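Local coordinates for Sel1 repeat family protein (Pseudomonas aeruginosa, PDB 6LCH), which is one of several type VI secretion immunity proteins for the effector PldB, and probably protects the producing cell by binding that toxin through its Sel1-repeat scaffold, at residues V179-P184 against P259-D264; K185-Y190 against F203-V208; Q23-Y28 against R56-A61. All coordinates share one frame; numbering follows the deposited sequence.

In the fold
Contacts 1 and 2 share helix 183-195 and lie on the same side of the chain's centre, about 12 Å apart between centres, with contact 2 nested inside the loop that contact 1 closes. A long, weak ion pair between Lys185 of contact 2 and Asp264 of contact 1 joins them. Contact 2 is the buried one, made wholly of apolar and aromatic groups between two helices. Contact 1 is partly buried and mixes a proline with polar bonds to a C-terminal loop. Contact 3 is also partly buried, but lies across the chain's centre, about 45 Å from contact 1 between centres; there a histidine combines ring packing with hydrogen bonding near the N-terminal end of the chain.

Contact 1. Residues V179-P184 against P259-D264; sequences VEHNFP and PTQGYD
Pro184 is the tightly packed element, its ring set into the type II' beta turn that runs from Gln261 to Asp264. Its CG lies 3.2 Å from Gly262 O, its CB equally near the carbonyl carbon of Tyr263, and the CB of Gln261 closes over CG and CD. Two side-chain bonds form beside the ring. Gln261, bent at chi2 (-141°), brings OE1 back to within 3.0 Å of Phe183 N, a backbone donor of the helix's first turn; the donor is tilted 34° from the carbonyl plane. The same amide runs close to the Phe183 ring, planes 16° apart, with Gln261 NE2 3.6 Å from Phe183 CD2. The second bond joins Asn182 ND2 to Asp264 OD1 at 2.7 Å, the carboxylate oxygen being met nearly along its C-O axis. Asn182 OD1 meanwhile accepts from Lys185 N, as befits an N-cap residue, and from Ala265 N, so both ends of this buried amide are engaged.

The contact loosens at two exposed margins: His181 ND1 stays 4.0 Å from Gln261 NE2, and the Tyr263 side chain touches Pro257, leaving its backbone to meet Pro184. The loop after helix 249-252 is thereby clasped to the start of helix 183-195, where Phe183 reaches Lys177 of helix 166-178 and Met219, while Pro184 rests on Tyr221.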
loop_
_atom_site.group_PDB
_atom_site.type_symbol
_atom_site.label_atom_id
_atom_site.label_comp_id
_atom_site.label_asym_id
_atom_site.label_seq_id
_atom_site.Cartn_x
_atom_site.Cartn_y
_atom_site.Cartn_z
ATOM N N VAL A 179 -8.619 -2.229 18.345
ATOM C CA VAL A 179 -9.830 -3.018 18.559
ATOM C C VAL A 179 -9.624 -4.052 19.662
ATOM O O VAL A 179 -10.512 -4.273 20.495
ATOM C CB VAL A 179 -10.279 -3.674 17.239
ATOM C CG1 VAL A 179 -11.545 -4.511 17.452
ATOM C CG2 VAL A 179 -10.530 -2.611 16.182
ATOM N N GLU A 180 -8.458 -4.692 19.702
ATOM C CA GLU A 180 -8.200 -5.780 20.635
ATOM C C GLU A 180 -7.308 -5.381 21.800
ATOM O O GLU A 180 -7.103 -6.196 22.707
ATOM C CB GLU A 180 -7.576 -6.969 19.893
ATOM C CG GLU A 180 -8.436 -7.504 18.760
ATOM C CD GLU A 180 -8.575 -9.011 18.799
ATOM O OE1 GLU A 180 -9.047 -9.538 19.826
ATOM O OE2 GLU A 180 -8.210 -9.675 17.805
ATOM N N HIS A 181 -6.775 -4.157 21.800
ATOM C CA HIS A 181 -5.893 -3.681 22.866
ATOM C C HIS A 181 -4.772 -4.679 23.141
ATOM O O HIS A 181 -4.398 -4.928 24.289
ATOM C CB HIS A 181 -6.684 -3.377 24.140
ATOM C CG HIS A 181 -6.187 -2.177 24.886
ATOM N ND1 HIS A 181 -5.391 -2.275 26.005
ATOM C CD2 HIS A 181 -6.375 -0.852 24.672
ATOM C CE1 HIS A 181 -5.110 -1.063 26.451
ATOM N NE2 HIS A 181 -5.693 -0.182 25.658
ATOM N N ASN A 182 -4.246 -5.271 22.072
ATOM C CA ASN A 182 -3.147 -6.231 22.128
ATOM C C ASN A 182 -1.904 -5.518 21.603
ATOM O O ASN A 182 -1.565 -5.612 20.423
ATOM C CB ASN A 182 -3.466 -7.484 21.314
ATOM C CG ASN A 182 -2.509 -8.629 21.599
ATOM O OD1 ASN A 182 -1.337 -8.415 21.910
ATOM N ND2 ASN A 182 -3.009 -9.857 21.492
ATOM N N PHE A 183 -1.223 -4.806 22.495
ATOM C CA PHE A 183 -0.090 -3.986 22.070
ATOM C C PHE A 183 1.065 -4.804 21.504
ATOM O O PHE A 183 1.567 -4.448 20.424
ATOM C CB PHE A 183 0.348 -3.091 23.233
ATOM C CG PHE A 183 -0.704 -2.102 23.655
ATOM C CD1 PHE A 183 -1.655 -1.660 22.748
ATOM C CD2 PHE A 183 -0.751 -1.624 24.952
ATOM C CE1 PHE A 183 -2.625 -0.757 23.121
ATOM C CE2 PHE A 183 -1.726 -0.722 25.333
ATOM C CZ PHE A 183 -2.662 -0.285 24.416
ATOM N N PRO A 184 1.528 -5.890 22.137
ATOM C CA PRO A 184 2.665 -6.622 21.554
ATOM C C PRO A 184 2.340 -7.305 20.241
ATOM O O PRO A 184 3.216 -7.402 19.379
ATOM C CB PRO A 184 3.027 -7.640 22.642
ATOM C CG PRO A 184 2.346 -7.166 23.877
ATOM C CD PRO A 184 1.103 -6.498 23.407
ATOM N N PRO A 259 6.065 -3.881 29.421
ATOM C CA PRO A 259 6.030 -3.956 30.893
ATOM C C PRO A 259 4.767 -4.592 31.450
ATOM O O PRO A 259 4.811 -5.168 32.545
ATOM C CB PRO A 259 6.155 -2.486 31.318
ATOM C CG PRO A 259 6.867 -1.830 30.185
ATOM C CD PRO A 259 6.376 -2.523 28.943
ATOM N N THR A 260 3.643 -4.507 30.742
ATOM C CA THR A 260 2.399 -5.125 31.188
ATOM C C THR A 260 1.923 -6.250 30.282
ATOM O O THR A 260 1.359 -7.230 30.773
ATOM C CB THR A 260 1.288 -4.071 31.297
ATOM O OG1 THR A 260 1.748 -2.969 32.089
ATOM C CG2 THR A 260 0.052 -4.663 31.963
ATOM N N GLN A 261 2.149 -6.152 28.971
ATOM C CA GLN A 261 1.537 -7.064 28.015
ATOM C C GLN A 261 2.498 -8.087 27.418
ATOM O O GLN A 261 2.032 -9.070 26.829
ATOM C CB GLN A 261 0.871 -6.261 26.885
ATOM C CG GLN A 261 0.150 -5.003 27.348
ATOM C CD GLN A 261 -1.162 -4.767 26.614
ATOM O OE1 GLN A 261 -1.361 -5.252 25.498
ATOM N NE2 GLN A 261 -2.065 -4.020 27.242
ATOM N N GLY A 262 3.808 -7.879 27.530
ATOM C CA GLY A 262 4.767 -8.916 27.153
ATOM C C GLY A 262 5.018 -8.985 25.655
ATOM O O GLY A 262 5.245 -7.966 25.000
ATOM N N TYR A 263 5.004 -10.205 25.113
ATOM C CA TYR A 263 5.271 -10.449 23.700
ATOM C C TYR A 263 4.011 -10.690 22.886
ATOM O O TYR A 263 4.066 -10.653 21.652
ATOM C CB TYR A 263 6.208 -11.645 23.538
ATOM C CG TYR A 263 7.636 -11.298 23.838
ATOM C CD1 TYR A 263 8.476 -10.842 22.837
ATOM C CD2 TYR A 263 8.141 -11.406 25.125
ATOM C CE1 TYR A 263 9.780 -10.513 23.103
ATOM C CE2 TYR A 263 9.450 -11.079 25.403
ATOM C CZ TYR A 263 10.265 -10.633 24.387
ATOM O OH TYR A 263 11.576 -10.300 24.651
ATOM N N ASP A 264 2.895 -10.944 23.552
ATOM C CA ASP A 264 1.575 -10.969 22.939
ATOM C C ASP A 264 0.623 -10.795 24.102
ATOM O O ASP A 264 0.664 -11.604 25.035
ATOM C CB ASP A 264 1.318 -12.283 22.198
ATOM C CG ASP A 264 0.127 -12.209 21.257
ATOM O OD1 ASP A 264 -0.855 -11.504 21.571
ATOM O OD2 ASP A 264 0.176 -12.866 20.197
#

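Contact 2. Residues K185-Y190 against F203-V208; sequences KALVYY and FFLSRV
Phe204 is the first residue of 203-208 to touch the other helix, and it does so by setting its CD2 and CE2 atoms over one face of the Tyr190 ring. Phe204 CD2 stands 3.6 Å above the tyrosine plane, over the ring centre, and Phe204 CE2 comes within 3.4 Å of Tyr190 CE2. The centroids are 4.5 Å apart but the planes are inclined at 44°, so the pair is oblique, neither a stack nor an edge-to-face contact. The bond leaving Phe204 CA heads toward helix 183-195, and a chi1 of 179°, with CG opposite the backbone N, carries the CD2-CE2 side over Tyr190. Val208, one turn on, lays CG2 against a face of the same phenylalanine.

Leu205 follows, and its two methyls divide the work. Leu205 CD1 presses on Tyr190 CB at 3.4 Å, while CD2 lies against the tyrosine's backbone carbonyl. The CA atoms of Tyr190 and Leu205, at 7.4 Å, are the nearest pair between the segments. Leu205 CD1 also lies 4.2 Å from Leu187 CD1.

At Val208 the other methyl, CG1, completes the contact with Leu187, 4.1 Å from its CD1. One leucine methyl thus meets both Leu205 and Val208, and the Leu187 side chain also touches Phe209, Met219, Tyr221 and Leu255.

The two segments' axes run 10.9 Å apart at an N-to-C angle of 136°, closer to antiparallel than parallel but strongly inclined; helix 183-195 falls within a Sel1 repeat, and helix 199-208 is the next in the chain. Tyr190 also meets Tyr170 edge-to-face, extending the aromatic packing toward helix 166-178. The contacts between the segments are apolar or aromatic, which suggests that shape fit and burial of hydrocarbon, rather than directional polar bonds, hold the helices together.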
loop_
_atom_site.group_PDB
_atom_site.type_symbol
_atom_site.label_atom_id
_atom_site.label_comp_id
_atom_site.label_asym_id
_atom_site.label_seq_id
_atom_site.Cartn_x
_atom_site.Cartn_y
_atom_site.Cartn_z
ATOM N N LYS A 185 1.114 -7.797 20.062
ATOM C CA LYS A 185 0.737 -8.319 18.753
ATOM C C LYS A 185 0.602 -7.198 17.736
ATOM O O LYS A 185 0.879 -7.401 16.549
ATOM C CB LYS A 185 -0.566 -9.107 18.851
ATOM C CG LYS A 185 -0.891 -9.916 17.612
ATOM C CD LYS A 185 -1.935 -10.967 17.918
ATOM C CE LYS A 185 -1.450 -12.353 17.559
ATOM N NZ LYS A 185 -2.406 -13.383 18.047
ATOM N N ALA A 186 0.182 -6.011 18.181
ATOM C CA ALA A 186 0.147 -4.860 17.290
ATOM C C ALA A 186 1.551 -4.476 16.849
ATOM O O ALA A 186 1.780 -4.178 15.671
ATOM C CB ALA A 186 -0.538 -3.680 17.979
ATOM N N LEU A 187 2.505 -4.496 17.782
ATOM C CA LEU A 187 3.882 -4.141 17.458
ATOM C C LEU A 187 4.500 -5.126 16.474
ATOM O O LEU A 187 5.327 -4.733 15.644
ATOM C CB LEU A 187 4.712 -4.072 18.741
ATOM C CG LEU A 187 5.945 -3.168 18.751
ATOM C CD1 LEU A 187 5.563 -1.712 18.519
ATOM C CD2 LEU A 187 6.691 -3.319 20.066
ATOM N N VAL A 188 4.123 -6.404 16.556
ATOM C CA VAL A 188 4.630 -7.393 15.607
ATOM C C VAL A 188 4.219 -7.019 14.189
ATOM O O VAL A 188 5.025 -7.074 13.252
ATOM C CB VAL A 188 4.136 -8.802 15.983
ATOM C CG1 VAL A 188 4.356 -9.776 14.822
ATOM C CG2 VAL A 188 4.838 -9.294 17.238
ATOM N N TYR A 189 2.962 -6.606 14.018
ATOM C CA TYR A 189 2.435 -6.333 12.687
ATOM C C TYR A 189 2.893 -4.983 12.146
ATOM O O TYR A 189 3.091 -4.837 10.934
ATOM C CB TYR A 189 0.914 -6.417 12.711
ATOM C CG TYR A 189 0.417 -7.820 12.481
ATOM C CD1 TYR A 189 -0.413 -8.451 13.395
ATOM C CD2 TYR A 189 0.804 -8.525 11.350
ATOM C CE1 TYR A 189 -0.863 -9.744 13.174
ATOM C CE2 TYR A 189 0.368 -9.808 11.124
ATOM C CZ TYR A 189 -0.467 -10.412 12.032
ATOM O OH TYR A 189 -0.895 -11.689 11.785
ATOM N N TYR A 190 3.037 -3.980 13.015
ATOM C CA TYR A 190 3.646 -2.729 12.576
ATOM C C TYR A 190 5.060 -2.972 12.065
ATOM O O TYR A 190 5.483 -2.370 11.069
ATOM C CB TYR A 190 3.671 -1.712 13.716
ATOM C CG TYR A 190 2.356 -1.017 14.009
ATOM C CD1 TYR A 190 1.729 -0.224 13.053
ATOM C CD2 TYR A 190 1.756 -1.137 15.252
ATOM C CE1 TYR A 190 0.529 0.420 13.335
ATOM C CE2 TYR A 190 0.562 -0.505 15.539
ATOM C CZ TYR A 190 -0.045 0.275 14.585
ATOM O OH TYR A 190 -1.235 0.897 14.891
ATOM N N PHE A 203 7.578 5.396 10.859
ATOM C CA PHE A 203 7.401 6.589 11.675
ATOM C C PHE A 203 6.695 6.259 12.980
ATOM O O PHE A 203 7.045 6.800 14.036
ATOM C CB PHE A 203 6.622 7.654 10.911
ATOM C CG PHE A 203 6.518 8.957 11.645
ATOM C CD1 PHE A 203 7.560 9.867 11.611
ATOM C CD2 PHE A 203 5.389 9.265 12.382
ATOM C CE1 PHE A 203 7.473 11.063 12.287
ATOM C CE2 PHE A 203 5.295 10.464 13.063
ATOM C CZ PHE A 203 6.340 11.363 13.014
ATOM N N PHE A 204 5.694 5.373 12.934
ATOM C CA PHE A 204 4.969 5.052 14.159
ATOM C C PHE A 204 5.864 4.333 15.158
ATOM O O PHE A 204 5.796 4.601 16.364
ATOM C CB PHE A 204 3.732 4.209 13.866
ATOM C CG PHE A 204 2.972 3.825 15.104
ATOM C CD1 PHE A 204 2.297 4.784 15.842
ATOM C CD2 PHE A 204 2.950 2.513 15.544
ATOM C CE1 PHE A 204 1.601 4.438 16.987
ATOM C CE2 PHE A 204 2.255 2.162 16.686
ATOM C CZ PHE A 204 1.582 3.125 17.409
ATOM N N LEU A 205 6.712 3.423 14.681
ATOM C CA LEU A 205 7.622 2.743 15.594
ATOM C C LEU A 205 8.696 3.690 16.110
ATOM O O LEU A 205 9.198 3.505 17.225
ATOM C CB LEU A 205 8.244 1.526 14.908
ATOM C CG LEU A 205 7.438 0.231 15.030
ATOM C CD1 LEU A 205 5.944 0.514 14.985
ATOM C CD2 LEU A 205 7.831 -0.764 13.934
ATOM N N SER A 206 9.045 4.711 15.326
ATOM C CA SER A 206 9.970 5.734 15.802
ATOM C C SER A 206 9.415 6.450 17.026
ATOM O O SER A 206 10.130 6.671 18.011
ATOM C CB SER A 206 10.261 6.734 14.686
ATOM O OG SER A 206 10.612 7.993 15.224
ATOM N N ARG A 207 8.137 6.833 16.977
ATOM C CA ARG A 207 7.518 7.504 18.115
ATOM C C ARG A 207 7.222 6.538 19.254
ATOM O O ARG A 207 7.265 6.935 20.425
ATOM C CB ARG A 207 6.236 8.206 17.670
ATOM C CG ARG A 207 6.400 9.016 16.395
ATOM C CD ARG A 207 5.713 10.365 16.503
ATOM N NE ARG A 207 6.003 11.038 17.765
ATOM C CZ ARG A 207 5.078 11.538 18.578
ATOM N NH1 ARG A 207 3.793 11.446 18.265
ATOM N NH2 ARG A 207 5.438 12.134 19.706
ATOM N N VAL A 208 6.919 5.277 18.933
ATOM C CA VAL A 208 6.721 4.261 19.966
ATOM C C VAL A 208 7.929 4.213 20.895
ATOM O O VAL A 208 7.800 4.234 22.125
ATOM C CB VAL A 208 6.455 2.889 19.318
ATOM C CG1 VAL A 208 6.771 1.766 20.290
ATOM C CG2 VAL A 208 5.018 2.797 18.819
#

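Contact 3. Residues Q23-Y28 against R56-A61; sequences QADAWY and RGHWKA
His58 and Asp25 supply the polar bond across the contact: His58 NE2 donates to Asp25 OD1 at 2.6 Å, only 10° out of the ring plane, and OD1 receives it on its anti lone pair. The carboxylate's other oxygen, OD2, is held by a salt bridge to Arg29. At the other ring nitrogen, His58 ND1 accepts from Ala61 N at 3.1 Å, so bonds at both nitrogens fix the ring's rotation.

That second bond caps a helix: His58 is the N-cap residue just before helix 59-70, and Gly57 follows helix 43-55 in a Schellman motif. Helix 22-34 packs against this tight corner between successive helices of the Sel1-repeat region.

Aromatic packing centres on Tyr28. A chi1 of 159° swings its ring away from its own amide N and over the imidazole in an offset stack, centroids 4.6 Å apart and planes at 28°, while Tyr28 CB makes a CH-pi contact over the imidazole face. Lys60 CB lies 3.6 Å from Tyr28 CZ near the hydroxyl end, and Ala61 CB 3.8 Å from Tyr28 CD2 nearer the ring's base.

Arg56 carries the remaining contacts, chiefly through its aliphatic part: CB meets Ala24 CB, and CD lies 3.4 Å from Trp27 CZ3. Gln23 OE1 sits over the guanidinium face, at an angle too poor for a hydrogen bond; Arg56 NE forms its salt bridge with Asp21.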
loop_
_atom_site.group_PDB
_atom_site.type_symbol
_atom_site.label_atom_id
_atom_site.label_comp_id
_atom_site.label_asym_id
_atom_site.label_seq_id
_atom_site.Cartn_x
_atom_site.Cartn_y
_atom_site.Cartn_z
ATOM N N GLN A 23 11.556 -3.677 -22.949
ATOM C CA GLN A 23 11.787 -2.317 -23.443
ATOM C C GLN A 23 10.965 -1.289 -22.675
ATOM O O GLN A 23 11.464 -0.205 -22.342
ATOM C CB GLN A 23 11.460 -2.216 -24.936
ATOM C CG GLN A 23 11.490 -0.765 -25.441
ATOM C CD GLN A 23 11.057 -0.589 -26.899
ATOM O OE1 GLN A 23 10.040 -1.115 -27.341
ATOM N NE2 GLN A 23 11.880 0.126 -27.670
ATOM N N ALA A 24 9.696 -1.602 -22.407
ATOM C CA ALA A 24 8.826 -0.640 -21.739
ATOM C C ALA A 24 9.197 -0.484 -20.271
ATOM O O ALA A 24 9.170 0.630 -19.737
ATOM C CB ALA A 24 7.365 -1.064 -21.889
ATOM N N ASP A 25 9.555 -1.585 -19.606
ATOM C CA ASP A 25 9.901 -1.513 -18.191
ATOM C C ASP A 25 11.153 -0.679 -17.961
ATOM O O ASP A 25 11.307 -0.069 -16.897
ATOM C CB ASP A 25 10.087 -2.920 -17.623
ATOM C CG ASP A 25 10.177 -2.930 -16.108
ATOM O OD1 ASP A 25 9.153 -2.659 -15.447
ATOM O OD2 ASP A 25 11.268 -3.218 -15.581
ATOM N N ALA A 26 12.057 -0.642 -18.941
ATOM C CA ALA A 26 13.231 0.216 -18.835
ATOM C C ALA A 26 12.841 1.686 -18.893
ATOM O O ALA A 26 13.365 2.503 -18.127
ATOM C CB ALA A 26 14.232 -0.128 -19.941
ATOM N N TRP A 27 11.924 2.044 -19.796
ATOM C CA TRP A 27 11.400 3.406 -19.809
ATOM C C TRP A 27 10.745 3.746 -18.482
ATOM O O TRP A 27 10.934 4.844 -17.944
ATOM C CB TRP A 27 10.374 3.575 -20.927
ATOM C CG TRP A 27 10.917 3.508 -22.294
ATOM C CD1 TRP A 27 12.162 3.874 -22.708
ATOM C CD2 TRP A 27 10.220 3.055 -23.453
ATOM N NE1 TRP A 27 12.287 3.667 -24.061
ATOM C CE2 TRP A 27 11.107 3.162 -24.541
ATOM C CE3 TRP A 27 8.932 2.559 -23.678
ATOM C CZ2 TRP A 27 10.746 2.802 -25.831
ATOM C CZ3 TRP A 27 8.575 2.202 -24.956
ATOM C CH2 TRP A 27 9.479 2.322 -26.018
ATOM N N TYR A 28 9.960 2.812 -17.951
ATOM C CA TYR A 28 9.203 3.054 -16.730
ATOM C C TYR A 28 10.128 3.276 -15.543
ATOM O O TYR A 28 9.930 4.208 -14.754
ATOM C CB TYR A 28 8.268 1.875 -16.474
ATOM C CG TYR A 28 7.821 1.748 -15.041
ATOM C CD1 TYR A 28 8.408 0.819 -14.189
ATOM C CD2 TYR A 28 6.809 2.550 -14.540
ATOM C CE1 TYR A 28 7.998 0.696 -12.884
ATOM C CE2 TYR A 28 6.398 2.440 -13.229
ATOM C CZ TYR A 28 6.995 1.511 -12.408
ATOM O OH TYR A 28 6.581 1.395 -11.104
ATOM N N ARG A 56 3.060 0.656 -24.811
ATOM C CA ARG A 56 3.486 -0.718 -25.035
ATOM C C ARG A 56 2.812 -1.698 -24.085
ATOM O O ARG A 56 3.101 -2.895 -24.149
ATOM C CB ARG A 56 5.009 -0.835 -24.908
ATOM C CG ARG A 56 5.762 -0.319 -26.112
ATOM C CD ARG A 56 7.233 -0.690 -26.062
ATOM N NE ARG A 56 7.507 -2.093 -26.372
ATOM C CZ ARG A 56 7.551 -2.595 -27.604
ATOM N NH1 ARG A 56 7.329 -1.816 -28.652
ATOM N NH2 ARG A 56 7.820 -3.878 -27.788
ATOM N N GLY A 57 1.929 -1.219 -23.213
ATOM C CA GLY A 57 1.171 -2.074 -22.322
ATOM C C GLY A 57 1.680 -2.172 -20.900
ATOM O O GLY A 57 1.168 -3.000 -20.136
ATOM N N HIS A 58 2.668 -1.368 -20.519
ATOM C CA HIS A 58 3.229 -1.447 -19.176
ATOM C C HIS A 58 2.217 -0.926 -18.162
ATOM O O HIS A 58 1.816 0.240 -18.226
ATOM C CB HIS A 58 4.525 -0.645 -19.103
ATOM C CG HIS A 58 5.405 -1.031 -17.957
ATOM N ND1 HIS A 58 5.201 -0.568 -16.674
ATOM C CD2 HIS A 58 6.487 -1.843 -17.899
ATOM C CE1 HIS A 58 6.127 -1.072 -15.876
ATOM N NE2 HIS A 58 6.917 -1.850 -16.594
ATOM N N TRP A 59 1.809 -1.778 -17.218
ATOM C CA TRP A 59 0.676 -1.403 -16.376
ATOM C C TRP A 59 1.080 -0.542 -15.184
ATOM O O TRP A 59 0.287 0.300 -14.743
ATOM C CB TRP A 59 -0.104 -2.651 -15.938
ATOM C CG TRP A 59 0.570 -3.542 -14.948
ATOM C CD1 TRP A 59 1.344 -4.632 -15.219
ATOM C CD2 TRP A 59 0.509 -3.436 -13.521
ATOM N NE1 TRP A 59 1.778 -5.205 -14.048
ATOM C CE2 TRP A 59 1.280 -4.489 -12.990
ATOM C CE3 TRP A 59 -0.117 -2.547 -12.640
ATOM C CZ2 TRP A 59 1.436 -4.681 -11.617
ATOM C CZ3 TRP A 59 0.045 -2.736 -11.278
ATOM C CH2 TRP A 59 0.813 -3.796 -10.779
ATOM N N LYS A 60 2.294 -0.701 -14.658
ATOM C CA LYS A 60 2.733 0.204 -13.601
ATOM C C LYS A 60 2.985 1.601 -14.152
ATOM O O LYS A 60 2.720 2.601 -13.475
ATOM C CB LYS A 60 3.977 -0.348 -12.913
ATOM C CG LYS A 60 3.674 -1.497 -11.976
ATOM C CD LYS A 60 4.849 -2.441 -11.856
ATOM C CE LYS A 60 4.625 -3.444 -10.738
ATOM N NZ LYS A 60 4.785 -2.815 -9.398
ATOM N N ALA A 61 3.479 1.692 -15.386
ATOM C CA ALA A 61 3.636 2.994 -16.024
ATOM C C ALA A 61 2.292 3.685 -16.206
ATOM O O ALA A 61 2.185 4.901 -16.025
ATOM C CB ALA A 61 4.345 2.834 -17.368
#